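Local coordinates for protein tyrosine--tRNA ligase (Pyrococcus horikoshii, PDB 2CYC) that probably attaches tyrosine to its cognate tRNA in two steps, activating the amino acid with ATP and then transferring it to the acceptor end, at residues Y97-V100 with G101-S105; N140-L143 with S144-M147; L350-P353 with I354-F358. All coordinates share one frame; numbering follows the deposited sequence.

Interaction 1. Residues Y97-V100 with G101-S105; sequences YFKV and GMEKS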
# COMPACT_ATOMS: atom_id res chain seq x y z
N TYR A 97 17.02 12.74 19.68
CA TYR A 97 16.74 12.15 20.98
C TYR A 97 16.78 10.63 21.02
O TYR A 97 17.56 10.04 21.77
CB TYR A 97 15.37 12.58 21.50
CG TYR A 97 14.91 11.75 22.68
CD1 TYR A 97 15.49 11.91 23.94
CD2 TYR A 97 13.94 10.76 22.53
CE1 TYR A 97 15.13 11.10 25.01
CE2 TYR A 97 13.56 9.94 23.59
CZ TYR A 97 14.16 10.12 24.83
OH TYR A 97 13.80 9.32 25.89
N PHE A 98 15.94 10.01 20.20
CA PHE A 98 15.84 8.56 20.19
C PHE A 98 17.13 7.82 19.91
O PHE A 98 17.48 6.88 20.62
CB PHE A 98 14.74 8.11 19.22
CG PHE A 98 14.26 6.72 19.49
CD1 PHE A 98 14.96 5.62 19.01
CD2 PHE A 98 13.14 6.51 20.29
CE1 PHE A 98 14.55 4.32 19.32
CE2 PHE A 98 12.72 5.21 20.61
CZ PHE A 98 13.43 4.11 20.12
N LYS A 99 17.83 8.23 18.86
CA LYS A 99 19.08 7.59 18.48
C LYS A 99 20.05 7.54 19.65
O LYS A 99 20.53 6.46 20.01
CB LYS A 99 19.73 8.34 17.32
CG LYS A 99 21.13 7.82 16.94
CD LYS A 99 21.62 8.49 15.67
CE LYS A 99 22.93 7.89 15.18
NZ LYS A 99 24.01 8.14 16.16
N VAL A 100 20.32 8.69 20.26
CA VAL A 100 21.26 8.75 21.37
C VAL A 100 20.72 8.05 22.62
O VAL A 100 21.48 7.47 23.40
CB VAL A 100 21.67 10.21 21.71
CG1 VAL A 100 20.50 10.99 22.29
CG2 VAL A 100 22.86 10.21 22.69
N GLY A 101 19.40 8.09 22.81
CA GLY A 101 18.82 7.41 23.96
C GLY A 101 19.07 5.91 23.84
O GLY A 101 19.38 5.24 24.82
N MET A 102 18.94 5.38 22.62
CA MET A 102 19.18 3.95 22.39
C MET A 102 20.66 3.61 22.52
O MET A 102 21.01 2.56 23.06
CB MET A 102 18.69 3.55 20.99
CG MET A 102 17.19 3.35 20.91
SD MET A 102 16.64 2.00 21.98
CE MET A 102 15.80 2.87 23.13
N GLU A 103 21.52 4.49 22.01
CA GLU A 103 22.95 4.27 22.09
C GLU A 103 23.36 4.08 23.56
O GLU A 103 24.11 3.17 23.89
CB GLU A 103 23.73 5.44 21.48
CG GLU A 103 23.82 5.40 19.96
CD GLU A 103 24.35 6.69 19.34
OE1 GLU A 103 24.80 6.65 18.18
OE2 GLU A 103 24.29 7.75 19.99
N LYS A 104 22.85 4.94 24.43
CA LYS A 104 23.19 4.84 25.85
C LYS A 104 22.54 3.63 26.52
O LYS A 104 23.10 3.07 27.46
CB LYS A 104 22.80 6.13 26.58
CG LYS A 104 23.47 7.38 26.01
CD LYS A 104 25.00 7.28 25.96
CE LYS A 104 25.58 8.41 25.11
NZ LYS A 104 27.08 8.37 24.99
N SER A 105 21.37 3.22 26.04
CA SER A 105 20.70 2.06 26.61
C SER A 105 21.50 0.81 26.26
O SER A 105 21.71 -0.06 27.10
CB SER A 105 19.28 1.93 26.08
OG SER A 105 18.46 2.97 26.57

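Interaction 2. Residues N140-L143 with S144-M147; sequences NVTL and SRVM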
# COMPACT_ATOMS: atom_id res chain seq x y z
N ASN A 140 1.39 -11.61 -1.98
CA ASN A 140 1.36 -12.91 -1.30
C ASN A 140 0.69 -12.90 0.05
O ASN A 140 0.83 -13.85 0.82
CB ASN A 140 2.78 -13.45 -1.14
CG ASN A 140 3.47 -13.67 -2.46
OD1 ASN A 140 4.20 -12.80 -2.95
ND2 ASN A 140 3.24 -14.83 -3.06
N VAL A 141 -0.03 -11.82 0.36
CA VAL A 141 -0.70 -11.69 1.64
C VAL A 141 -2.12 -11.18 1.39
O VAL A 141 -2.33 -10.25 0.62
CB VAL A 141 0.03 -10.68 2.55
CG1 VAL A 141 -0.62 -10.65 3.93
CG2 VAL A 141 1.51 -11.03 2.66
N THR A 142 -3.10 -11.79 2.05
CA THR A 142 -4.48 -11.37 1.87
C THR A 142 -4.80 -10.14 2.69
O THR A 142 -4.14 -9.85 3.70
CB THR A 142 -5.46 -12.46 2.28
OG1 THR A 142 -5.33 -12.70 3.69
CG2 THR A 142 -5.19 -13.75 1.50
N LEU A 143 -5.81 -9.41 2.25
CA LEU A 143 -6.26 -8.22 2.95
C LEU A 143 -6.63 -8.62 4.37
O LEU A 143 -6.25 -7.95 5.34
CB LEU A 143 -7.49 -7.64 2.24
CG LEU A 143 -8.27 -6.55 2.98
CD1 LEU A 143 -7.35 -5.38 3.31
CD2 LEU A 143 -9.44 -6.09 2.11
N SER A 144 -7.37 -9.72 4.50
CA SER A 144 -7.80 -10.20 5.81
C SER A 144 -6.61 -10.44 6.73
O SER A 144 -6.65 -10.13 7.92
CB SER A 144 -8.62 -11.49 5.66
OG SER A 144 -7.80 -12.55 5.20
N ARG A 145 -5.54 -10.99 6.17
CA ARG A 145 -4.33 -11.27 6.93
C ARG A 145 -3.72 -9.94 7.41
O ARG A 145 -3.33 -9.80 8.56
CB ARG A 145 -3.34 -12.05 6.07
CG ARG A 145 -2.12 -12.55 6.80
CD ARG A 145 -2.50 -13.41 8.00
NE ARG A 145 -1.33 -13.89 8.74
CZ ARG A 145 -0.52 -14.86 8.33
NH1 ARG A 145 -0.74 -15.49 7.18
NH2 ARG A 145 0.52 -15.21 9.08
N VAL A 146 -3.64 -8.96 6.52
CA VAL A 146 -3.08 -7.67 6.90
C VAL A 146 -3.93 -7.03 7.99
O VAL A 146 -3.41 -6.47 8.96
CB VAL A 146 -3.02 -6.68 5.70
CG1 VAL A 146 -2.48 -5.33 6.18
CG2 VAL A 146 -2.15 -7.27 4.59
N MET A 147 -5.25 -7.12 7.84
CA MET A 147 -6.17 -6.55 8.82
C MET A 147 -5.90 -7.14 10.20
O MET A 147 -5.95 -6.43 11.20
CB MET A 147 -7.62 -6.82 8.42
CG MET A 147 -8.08 -6.01 7.23
SD MET A 147 -9.71 -6.52 6.63
CE MET A 147 -10.75 -5.85 7.90

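Interaction 3. Residues L350-P353 with I354-F358; sequences LLEP and IRRYF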
# COMPACT_ATOMS: atom_id res chain seq x y z
N LEU A 350 22.12 1.52 37.82
CA LEU A 350 22.26 1.00 36.46
C LEU A 350 22.18 2.12 35.43
O LEU A 350 22.97 2.17 34.49
CB LEU A 350 21.15 -0.01 36.16
CG LEU A 350 21.11 -0.54 34.71
CD1 LEU A 350 22.39 -1.32 34.43
CD2 LEU A 350 19.88 -1.43 34.51
N LEU A 351 21.22 3.01 35.62
CA LEU A 351 20.96 4.09 34.67
C LEU A 351 21.77 5.38 34.82
O LEU A 351 21.61 6.31 34.02
CB LEU A 351 19.46 4.43 34.70
CG LEU A 351 18.49 3.26 34.44
CD1 LEU A 351 17.06 3.69 34.79
CD2 LEU A 351 18.58 2.80 32.98
N GLU A 352 22.64 5.44 35.83
CA GLU A 352 23.41 6.66 36.05
C GLU A 352 24.14 7.20 34.82
O GLU A 352 24.05 8.39 34.53
CB GLU A 352 24.43 6.48 37.18
CG GLU A 352 25.26 7.75 37.38
CD GLU A 352 26.15 7.72 38.60
OE1 GLU A 352 26.94 8.67 38.76
OE2 GLU A 352 26.06 6.77 39.40
N PRO A 353 24.86 6.34 34.08
CA PRO A 353 25.57 6.83 32.89
C PRO A 353 24.64 7.57 31.94
O PRO A 353 25.03 8.54 31.29
CB PRO A 353 26.14 5.56 32.26
CG PRO A 353 26.32 4.64 33.45
CD PRO A 353 25.06 4.89 34.25
N ILE A 354 23.41 7.10 31.86
CA ILE A 354 22.43 7.70 30.96
C ILE A 354 22.03 9.08 31.48
O ILE A 354 21.99 10.05 30.72
CB ILE A 354 21.20 6.79 30.81
CG1 ILE A 354 21.66 5.43 30.25
CG2 ILE A 354 20.16 7.45 29.92
CD1 ILE A 354 20.53 4.44 29.97
N ARG A 355 21.72 9.17 32.77
CA ARG A 355 21.35 10.45 33.35
C ARG A 355 22.50 11.45 33.17
O ARG A 355 22.28 12.60 32.78
CB ARG A 355 21.02 10.32 34.84
CG ARG A 355 19.73 9.58 35.16
CD ARG A 355 19.31 9.83 36.61
NE ARG A 355 20.32 9.38 37.57
CZ ARG A 355 20.54 8.11 37.90
NH1 ARG A 355 19.80 7.15 37.35
NH2 ARG A 355 21.50 7.80 38.77
N ARG A 356 23.72 11.00 33.45
CA ARG A 356 24.88 11.88 33.30
C ARG A 356 24.99 12.42 31.88
O ARG A 356 25.33 13.58 31.69
CB ARG A 356 26.18 11.16 33.70
CG ARG A 356 26.46 11.25 35.20
CD ARG A 356 27.87 10.79 35.58
NE ARG A 356 28.07 9.34 35.44
CZ ARG A 356 28.65 8.76 34.39
NH1 ARG A 356 28.79 7.43 34.35
NH2 ARG A 356 29.10 9.50 33.39
N TYR A 357 24.71 11.58 30.89
CA TYR A 357 24.81 12.05 29.52
C TYR A 357 23.76 13.12 29.23
O TYR A 357 24.09 14.20 28.72
CB TYR A 357 24.64 10.89 28.52
CG TYR A 357 24.67 11.38 27.09
CD1 TYR A 357 23.52 11.87 26.48
CD2 TYR A 357 25.87 11.45 26.38
CE1 TYR A 357 23.56 12.44 25.22
CE2 TYR A 357 25.92 12.02 25.11
CZ TYR A 357 24.76 12.52 24.54
OH TYR A 357 24.79 13.14 23.31
N PHE A 358 22.51 12.84 29.56
CA PHE A 358 21.48 13.82 29.28
C PHE A 358 21.60 15.06 30.13
O PHE A 358 21.06 16.11 29.78
CB PHE A 358 20.10 13.19 29.38
CG PHE A 358 19.78 12.28 28.23
CD1 PHE A 358 19.77 10.89 28.39
CD2 PHE A 358 19.53 12.81 26.96
CE1 PHE A 358 19.52 10.04 27.30
CE2 PHE A 358 19.27 11.97 25.87
CZ PHE A 358 19.26 10.58 26.04

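Interaction 1. Residues Y97-V100 with G101-S105
Gly101, Met102, Glu103 and Lys104 give their backbone N-H groups in turn to the carbonyls of Tyr97, Phe98, Lys99 and Val100, the unbroken i to i+4 ladder of an alpha-helix. The first rung, Gly101 N to Tyr97 O, measures 2.9 Å. One turn further on, Gly101 O is gripped twice, by Ser105 N and by Ser105 OG at 3.0 Å, which arrive from opposite faces of its carbonyl plane; the serine hydroxyl is thus satisfied inside the helix.

On this frame the side chains pair four residues apart. Lys99 runs out extended and bends only at its last torsion (chi4 -64°), which turns NZ onto Glu103 OE1 at 2.6 Å, a short salt bridge in which NZ comes from above the carboxylate plane. The other oxygen, Glu103 OE2, lies 3.9 Å from the methyl Val100 CG2. Phe98 and Met102 form a Met-aromatic contact on another side of the helix: Met102 CG is 3.2 Å from Phe98 CE1, a tight approach, and SD sits 4.9 Å from the ring centroid, oblique to it. Bends at chi2 and chi3 bring the thioether toward the ring at a slant.

Tyr97 OH is bonded to His264 and to the backbone N of Ile46. Helix 87-108, part of the class I catalytic core, rests Phe98 and Met102 on Thr50 of helix 48-63, while Val100 and Lys104 meet Tyr357 of helix 352-360; Lys99 makes a cation-pi contact with Phe118 of strand 117-120.

Interaction 2. Residues N140-L143 with S144-M147
Leu143 and Met147, Thr142 and Val146 are joined by the first backbone bonds of helix 143-148, and the contact as a whole is a helix start, with Thr142 at the N-cap. Val146 N gives its hydrogen to Thr142 O at 3.0 Å and Met147 N to Leu143 O at 2.8 Å, both bonds being nearly straight.

The close-packed side is apolar. Val141 reaches forward from the loop with CG1, anti to its own backbone N (chi1 -175°), and this one methyl touches two residues of the helix: Arg145 CB at 3.7 Å and Val146 CG2 at 3.8 Å. Val146 CG2 also lies against the carbonyl oxygen of Thr142. The side chains of Leu143 and Met147 cross obliquely, with Leu143 CG 3.9 Å from Met147 SD.

The polar side is more open. Thr142 OG1 stands between its backbone N and carbonyl carbon (chi1 64°), which brings it over the start of the helix, 3.0 Å from Arg145 N and 2.9 Å from Ser144 OG. A weak hydrogen bond from Arg148 reaches Ser144 OG. From the aliphatic part held by Val141, the Arg145 chain bends at chi2 and leads away to a salt bridge with Glu199.

The dimer partner borders this turn: Val141 and Leu143 make backbone hydrogen bonds to the second subunit, and Val146 meets Phe163 of that subunit. Within the chain, the bridge to Glu199 ties the turn to helix 191-200, on whose Ile196 Val141 also rests, while Val146 packs on Leu166 and Met170 of helix 164-178, the helix that carries the tyrosine-binding Tyr168 and Gln172.

Interaction 3. Residues L350-P353 with I354-F358
Glu352 stands between two arginines that are turned quite differently against it. The guanidinium of Arg355, folded back by a bend at chi3 (-59°), lays one face over Glu352 CA, with NH2 3.5 Å from that atom; its plane is only 28° from that of the carboxylate, yet their charged atoms do not meet. Arg356 instead presents its edge: Glu352 OE1 lies in the guanidinium plane, 3.6 Å from NE in a long salt bridge, and the two planes are 70° apart. One face of the same group rests on Pro353 CA.

Arg355 NH2 is hydrogen-bonded to the carbonyl of Ile348, so its guanidinium bridges the end of helix 336-350 and the first turn of helix 352-360; an alanine here would probably leave that carbonyl without this donor and uncover the backbone at Glu352. Leu351 CD2 meets Ile354 CD1 at 3.9 Å. The backbone bond from Arg356 N to Glu352 O (2.8 Å) sets the two charged residues one turn apart.

Ile354 and Tyr357 pack on helix 87-108 and Phe358 on helix 363-370, while Leu351 packs on helices 48-63 and 267-276.

All three contacts are local. Four of eight touching residues are buried in interaction 1 and three of seven in interaction 2, against two of seven in interaction 3, which alone has an exposed one, Arg356. Interactions 1 and 3 join neighbouring helices, Gly101 CA packing on Phe358 CZ. Interaction 2, about 34 and 43 Å from them between centres, alone borders the second subunit. The chemistry differs too: interaction 1, near the bound tyrosine, joins a short salt bridge to a Met-aromatic pair; interaction 2 caps a helix start with Thr142 and packs it with apolar side chains; interaction 3, far from the tyrosine site, pairs Glu352 with Arg356 in a long salt bridge and turns Arg355 onto backbone.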